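Local coordinates for protein Zn-dependent hydrolase of metallo-beta-lactamase superfamily TM0207 (Thermotoga maritima, PDB 1VJN) that probably acts as a zinc-dependent hydrolase of the metallo-beta-lactamase superfamily, at residues C22-P36 with I45-H57. Numbering follows the deposited sequence.
Sequences CFALEMEGKTIVTDP and IPNVTADVVTESH
Val33 and Val53 are paired between strands 30-34 and 52-54, which run parallel, their short axes 4.7 Å apart and 20° from alignment. The bonding confirms this: Val33 N gives its hydrogen to Val52 O, and Val33 O accepts from Thr54 N. Thr31 O accepts from both Asp51 N and Val52 N, while Thr31 N reaches the anti lone pair of Asp51 OD2 at 2.8 Å, a side-chain bond just before the first bridge, Ile32 with Val52.

Packing is tight on the face of Val33. Its chi1 of -179° sets CG2 anti to the carbonyl carbon, and this branch, not CG1, meets Val48 CG1 at 3.7 Å and Ala50 CB at 3.8 Å. On the other face Ile32 lies beside Val52 and Thr34 beside Thr54, with Phe109 and Phe111 covering Thr54. The Lys30 end is looser and partly exposed: its aliphatic chain crosses Asp51 at about a right angle, and NZ stays 4.9 Å from Asp51 OD1.

Asp35, just after strand 30-34, grips Ser56 twice on the syn sides of its carboxylate, OD1 to Ser56 N at 2.8 Å and OD2 to Ser56 OG at 2.7 Å, both out of plane (25° for OG); a water links OD1 to Thr54 OG1. This pairing, on the way into His57, first histidine of an HxHxDH motif that typically supplies zinc ligands, is characteristic of the metallo-beta-lactamase fold.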
loop_
_atom_site.group_PDB
_atom_site.type_symbol
_atom_site.label_atom_id
_atom_site.label_comp_id
_atom_site.label_asym_id
_atom_site.label_seq_id
_atom_site.Cartn_x
_atom_site.Cartn_y
_atom_site.Cartn_z
ATOM N N CYS A 22 -0.175 -2.565 -7.097
ATOM C CA CYS A 22 -0.031 -4.025 -6.930
ATOM C C CYS A 22 1.285 -4.477 -6.304
ATOM O O CYS A 22 2.356 -4.390 -6.897
ATOM C CB CYS A 22 -0.194 -4.731 -8.258
ATOM S SG CYS A 22 -0.138 -6.529 -8.051
ATOM N N PHE A 23 1.169 -4.943 -5.075
ATOM C CA PHE A 23 2.243 -5.482 -4.279
ATOM C C PHE A 23 1.924 -6.890 -3.799
ATOM O O PHE A 23 0.763 -7.199 -3.495
ATOM C CB PHE A 23 2.388 -4.635 -3.015
ATOM C CG PHE A 23 2.755 -3.204 -3.267
ATOM C CD1 PHE A 23 1.779 -2.273 -3.604
ATOM C CD2 PHE A 23 4.052 -2.781 -3.114
ATOM C CE1 PHE A 23 2.107 -0.948 -3.840
ATOM C CE2 PHE A 23 4.383 -1.450 -3.334
ATOM C CZ PHE A 23 3.410 -0.537 -3.696
ATOM N N ALA A 24 2.939 -7.732 -3.732
ATOM C CA ALA A 24 2.839 -8.997 -2.985
ATOM C C ALA A 24 3.548 -8.770 -1.673
ATOM O O ALA A 24 4.722 -8.333 -1.647
ATOM C CB ALA A 24 3.441 -10.200 -3.744
ATOM N N LEU A 25 2.808 -9.013 -0.588
ATOM C CA LEU A 25 3.336 -9.036 0.789
ATOM C C LEU A 25 3.439 -10.456 1.286
ATOM O O LEU A 25 2.451 -11.190 1.309
ATOM C CB LEU A 25 2.405 -8.268 1.747
ATOM C CG LEU A 25 1.910 -6.924 1.275
ATOM C CD1 LEU A 25 0.873 -6.379 2.263
ATOM C CD2 LEU A 25 3.071 -5.982 1.122
ATOM N N GLU A 26 4.623 -10.850 1.706
ATOM C CA GLU A 26 4.817 -12.141 2.328
ATOM C C GLU A 26 5.122 -12.016 3.822
ATOM O O GLU A 26 6.067 -11.341 4.233
ATOM C CB GLU A 26 5.921 -12.889 1.636
ATOM C CG GLU A 26 5.626 -13.134 0.178
ATOM C CD GLU A 26 6.836 -13.617 -0.598
ATOM O OE1 GLU A 26 7.510 -14.580 -0.147
ATOM O OE2 GLU A 26 7.104 -13.040 -1.670
HETATM N N MSE A 27 4.293 -12.671 4.618
HETATM C CA MSE A 27 4.389 -12.668 6.064
HETATM C C MSE A 27 3.656 -13.911 6.587
HETATM O O MSE A 27 2.550 -14.206 6.144
HETATM C CB MSE A 27 3.769 -11.385 6.650
HETATM C CG MSE A 27 2.384 -11.000 6.083
HETATM SE SE MSE A 27 1.498 -9.365 6.928
HETATM C CE MSE A 27 3.127 -8.337 7.654
ATOM N N GLU A 28 4.293 -14.638 7.505
ATOM C CA GLU A 28 3.694 -15.811 8.162
ATOM C C GLU A 28 3.565 -17.020 7.233
ATOM O O GLU A 28 2.647 -17.809 7.409
ATOM C CB GLU A 28 2.293 -15.485 8.715
ATOM C CG GLU A 28 2.156 -14.156 9.450
ATOM C CD GLU A 28 2.715 -14.204 10.856
ATOM O OE1 GLU A 28 3.009 -15.316 11.364
ATOM O OE2 GLU A 28 2.862 -13.115 11.448
ATOM N N GLY A 29 4.463 -17.175 6.258
ATOM C CA GLY A 29 4.310 -18.205 5.217
ATOM C C GLY A 29 3.044 -18.004 4.370
ATOM O O GLY A 29 2.506 -18.960 3.831
ATOM N N LYS A 30 2.534 -16.768 4.291
ATOM C CA LYS A 30 1.368 -16.466 3.478
ATOM C C LYS A 30 1.703 -15.315 2.556
ATOM O O LYS A 30 2.640 -14.596 2.805
ATOM C CB LYS A 30 0.164 -16.083 4.341
ATOM C CG LYS A 30 -0.304 -17.190 5.302
ATOM C CD LYS A 30 -0.626 -18.519 4.562
ATOM C CE LYS A 30 -0.957 -19.683 5.529
ATOM N NZ LYS A 30 -0.229 -20.943 5.162
ATOM N N THR A 31 0.896 -15.147 1.523
ATOM C CA THR A 31 1.074 -14.125 0.528
ATOM C C THR A 31 -0.192 -13.374 0.319
ATOM O O THR A 31 -1.248 -13.944 0.090
ATOM C CB THR A 31 1.519 -14.793 -0.812
ATOM O OG1 THR A 31 2.827 -15.326 -0.657
ATOM C CG2 THR A 31 1.669 -13.777 -1.925
ATOM N N ILE A 32 -0.085 -12.057 0.399
ATOM C CA ILE A 32 -1.205 -11.159 0.114
ATOM C C ILE A 32 -0.865 -10.370 -1.146
ATOM O O ILE A 32 0.261 -9.881 -1.276
ATOM C CB ILE A 32 -1.385 -10.195 1.273
ATOM C CG1 ILE A 32 -1.741 -10.967 2.551
ATOM C CG2 ILE A 32 -2.445 -9.216 0.966
ATOM C CD1 ILE A 32 -1.290 -10.310 3.806
ATOM N N VAL A 33 -1.797 -10.289 -2.081
ATOM C CA VAL A 33 -1.645 -9.440 -3.255
ATOM C C VAL A 33 -2.693 -8.312 -3.222
ATOM O O VAL A 33 -3.901 -8.548 -3.064
ATOM C CB VAL A 33 -1.698 -10.239 -4.573
ATOM C CG1 VAL A 33 -1.494 -9.279 -5.810
ATOM C CG2 VAL A 33 -0.638 -11.323 -4.586
ATOM N N THR A 34 -2.227 -7.075 -3.283
ATOM C CA THR A 34 -3.117 -5.925 -3.350
ATOM C C THR A 34 -3.344 -5.512 -4.772
ATOM O O THR A 34 -2.429 -5.557 -5.552
ATOM C CB THR A 34 -2.536 -4.728 -2.653
ATOM O OG1 THR A 34 -1.320 -4.337 -3.307
ATOM C CG2 THR A 34 -2.128 -5.129 -1.243
ATOM N N ASP A 35 -4.569 -5.101 -5.085
ATOM C CA ASP A 35 -4.897 -4.400 -6.313
ATOM C C ASP A 35 -4.186 -4.921 -7.578
ATOM O O ASP A 35 -3.437 -4.158 -8.220
ATOM C CB ASP A 35 -4.559 -2.926 -6.144
ATOM C CG ASP A 35 -5.497 -2.182 -5.182
ATOM O OD1 ASP A 35 -6.343 -2.792 -4.511
ATOM O OD2 ASP A 35 -5.459 -0.942 -5.046
ATOM N N PRO A 36 -4.391 -6.186 -7.955
ATOM C CA PRO A 36 -3.745 -6.709 -9.159
ATOM C C PRO A 36 -4.380 -6.104 -10.411
ATOM O O PRO A 36 -5.473 -5.576 -10.332
ATOM C CB PRO A 36 -3.962 -8.235 -9.060
ATOM C CG PRO A 36 -5.096 -8.431 -8.124
ATOM C CD PRO A 36 -5.258 -7.190 -7.315
ATOM N N ILE A 45 2.566 -9.104 -16.317
ATOM C CA ILE A 45 1.634 -9.807 -15.423
ATOM C C ILE A 45 2.311 -10.300 -14.126
ATOM O O ILE A 45 3.326 -11.002 -14.188
ATOM C CB ILE A 45 0.965 -10.996 -16.161
ATOM N N PRO A 46 1.769 -9.918 -12.962
ATOM C CA PRO A 46 2.210 -10.494 -11.685
ATOM C C PRO A 46 2.111 -12.018 -11.707
ATOM O O PRO A 46 1.014 -12.563 -11.857
ATOM C CB PRO A 46 1.227 -9.902 -10.650
ATOM C CG PRO A 46 0.631 -8.665 -11.295
ATOM C CD PRO A 46 0.726 -8.886 -12.781
ATOM N N ASN A 47 3.244 -12.698 -11.589
ATOM C CA ASN A 47 3.266 -14.154 -11.644
ATOM C C ASN A 47 3.452 -14.671 -10.223
ATOM O O ASN A 47 4.587 -14.933 -9.800
ATOM C CB ASN A 47 4.409 -14.609 -12.559
ATOM C CG ASN A 47 4.072 -15.864 -13.362
ATOM O OD1 ASN A 47 3.092 -16.558 -13.083
ATOM N ND2 ASN A 47 4.893 -16.153 -14.373
ATOM N N VAL A 48 2.352 -14.794 -9.475
ATOM C CA VAL A 48 2.436 -15.057 -8.020
ATOM C C VAL A 48 1.247 -15.866 -7.461
ATOM O O VAL A 48 0.124 -15.709 -7.944
ATOM C CB VAL A 48 2.645 -13.701 -7.276
ATOM C CG1 VAL A 48 1.907 -13.632 -5.925
ATOM C CG2 VAL A 48 4.156 -13.416 -7.110
ATOM N N THR A 49 1.530 -16.717 -6.455
ATOM C CA THR A 49 0.545 -17.566 -5.762
ATOM C C THR A 49 0.035 -16.967 -4.424
ATOM O O THR A 49 0.753 -16.911 -3.427
ATOM C CB THR A 49 1.131 -18.967 -5.475
ATOM O OG1 THR A 49 1.221 -19.730 -6.684
ATOM C CG2 THR A 49 0.180 -19.806 -4.625
ATOM N N ALA A 50 -1.234 -16.585 -4.378
ATOM C CA ALA A 50 -1.723 -15.821 -3.272
ATOM C C ALA A 50 -2.671 -16.615 -2.373
ATOM O O ALA A 50 -3.418 -17.450 -2.848
ATOM C CB ALA A 50 -2.416 -14.589 -3.825
ATOM N N ASP A 51 -2.662 -16.268 -1.078
ATOM C CA ASP A 51 -3.665 -16.663 -0.073
ATOM C C ASP A 51 -4.807 -15.643 0.050
ATOM O O ASP A 51 -5.960 -15.978 0.331
ATOM C CB ASP A 51 -2.964 -16.773 1.277
ATOM C CG ASP A 51 -1.821 -17.771 1.233
ATOM O OD1 ASP A 51 -2.130 -18.957 1.057
ATOM O OD2 ASP A 51 -0.609 -17.469 1.296
ATOM N N VAL A 52 -4.434 -14.395 -0.086
ATOM C CA VAL A 52 -5.374 -13.300 -0.051
ATOM C C VAL A 52 -5.120 -12.341 -1.212
ATOM O O VAL A 52 -3.959 -12.046 -1.599
ATOM C CB VAL A 52 -5.305 -12.521 1.286
ATOM C CG1 VAL A 52 -6.391 -11.364 1.332
ATOM C CG2 VAL A 52 -5.436 -13.470 2.429
ATOM N N VAL A 53 -6.227 -11.852 -1.766
ATOM C CA VAL A 53 -6.184 -10.725 -2.671
ATOM C C VAL A 53 -7.068 -9.634 -2.098
ATOM O O VAL A 53 -8.248 -9.875 -1.803
ATOM C CB VAL A 53 -6.660 -11.100 -4.098
ATOM C CG1 VAL A 53 -6.775 -9.870 -4.970
ATOM C CG2 VAL A 53 -5.730 -12.095 -4.744
ATOM N N THR A 54 -6.525 -8.428 -1.936
ATOM C CA THR A 54 -7.399 -7.284 -1.603
ATOM C C THR A 54 -7.599 -6.283 -2.760
ATOM O O THR A 54 -6.718 -6.111 -3.597
ATOM C CB THR A 54 -6.826 -6.530 -0.435
ATOM O OG1 THR A 54 -5.538 -6.021 -0.793
ATOM C CG2 THR A 54 -6.617 -7.442 0.827
ATOM N N GLU A 55 -8.746 -5.586 -2.754
ATOM C CA GLU A 55 -9.084 -4.618 -3.784
ATOM C C GLU A 55 -9.579 -3.358 -3.129
ATOM O O GLU A 55 -10.637 -3.369 -2.529
ATOM C CB GLU A 55 -10.237 -5.133 -4.680
ATOM C CG GLU A 55 -10.035 -6.480 -5.367
ATOM C CD GLU A 55 -9.177 -6.449 -6.613
ATOM O OE1 GLU A 55 -8.621 -5.369 -7.001
ATOM O OE2 GLU A 55 -9.085 -7.548 -7.212
ATOM N N SER A 56 -8.862 -2.275 -3.315
ATOM C CA SER A 56 -9.233 -0.976 -2.828
ATOM C C SER A 56 -10.504 -0.389 -3.444
ATOM O O SER A 56 -11.178 0.419 -2.790
ATOM C CB SER A 56 -8.049 -0.024 -2.991
ATOM O OG SER A 56 -7.800 0.213 -4.336
ATOM N N HIS A 57 -10.843 -0.780 -4.678
ATOM C CA HIS A 57 -12.074 -0.347 -5.312
ATOM C C HIS A 57 -12.535 -1.377 -6.350
ATOM O O HIS A 57 -11.753 -2.220 -6.769
ATOM C CB HIS A 57 -11.912 1.018 -5.953
ATOM C CG HIS A 57 -10.762 1.109 -6.887
ATOM N ND1 HIS A 57 -9.471 1.306 -6.451
ATOM C CD2 HIS A 57 -10.692 0.977 -8.234
ATOM C CE1 HIS A 57 -8.653 1.289 -7.488
ATOM N NE2 HIS A 57 -9.370 1.113 -8.582
HETATM O O HOH W 1 -5.726 -3.303 -1.715
#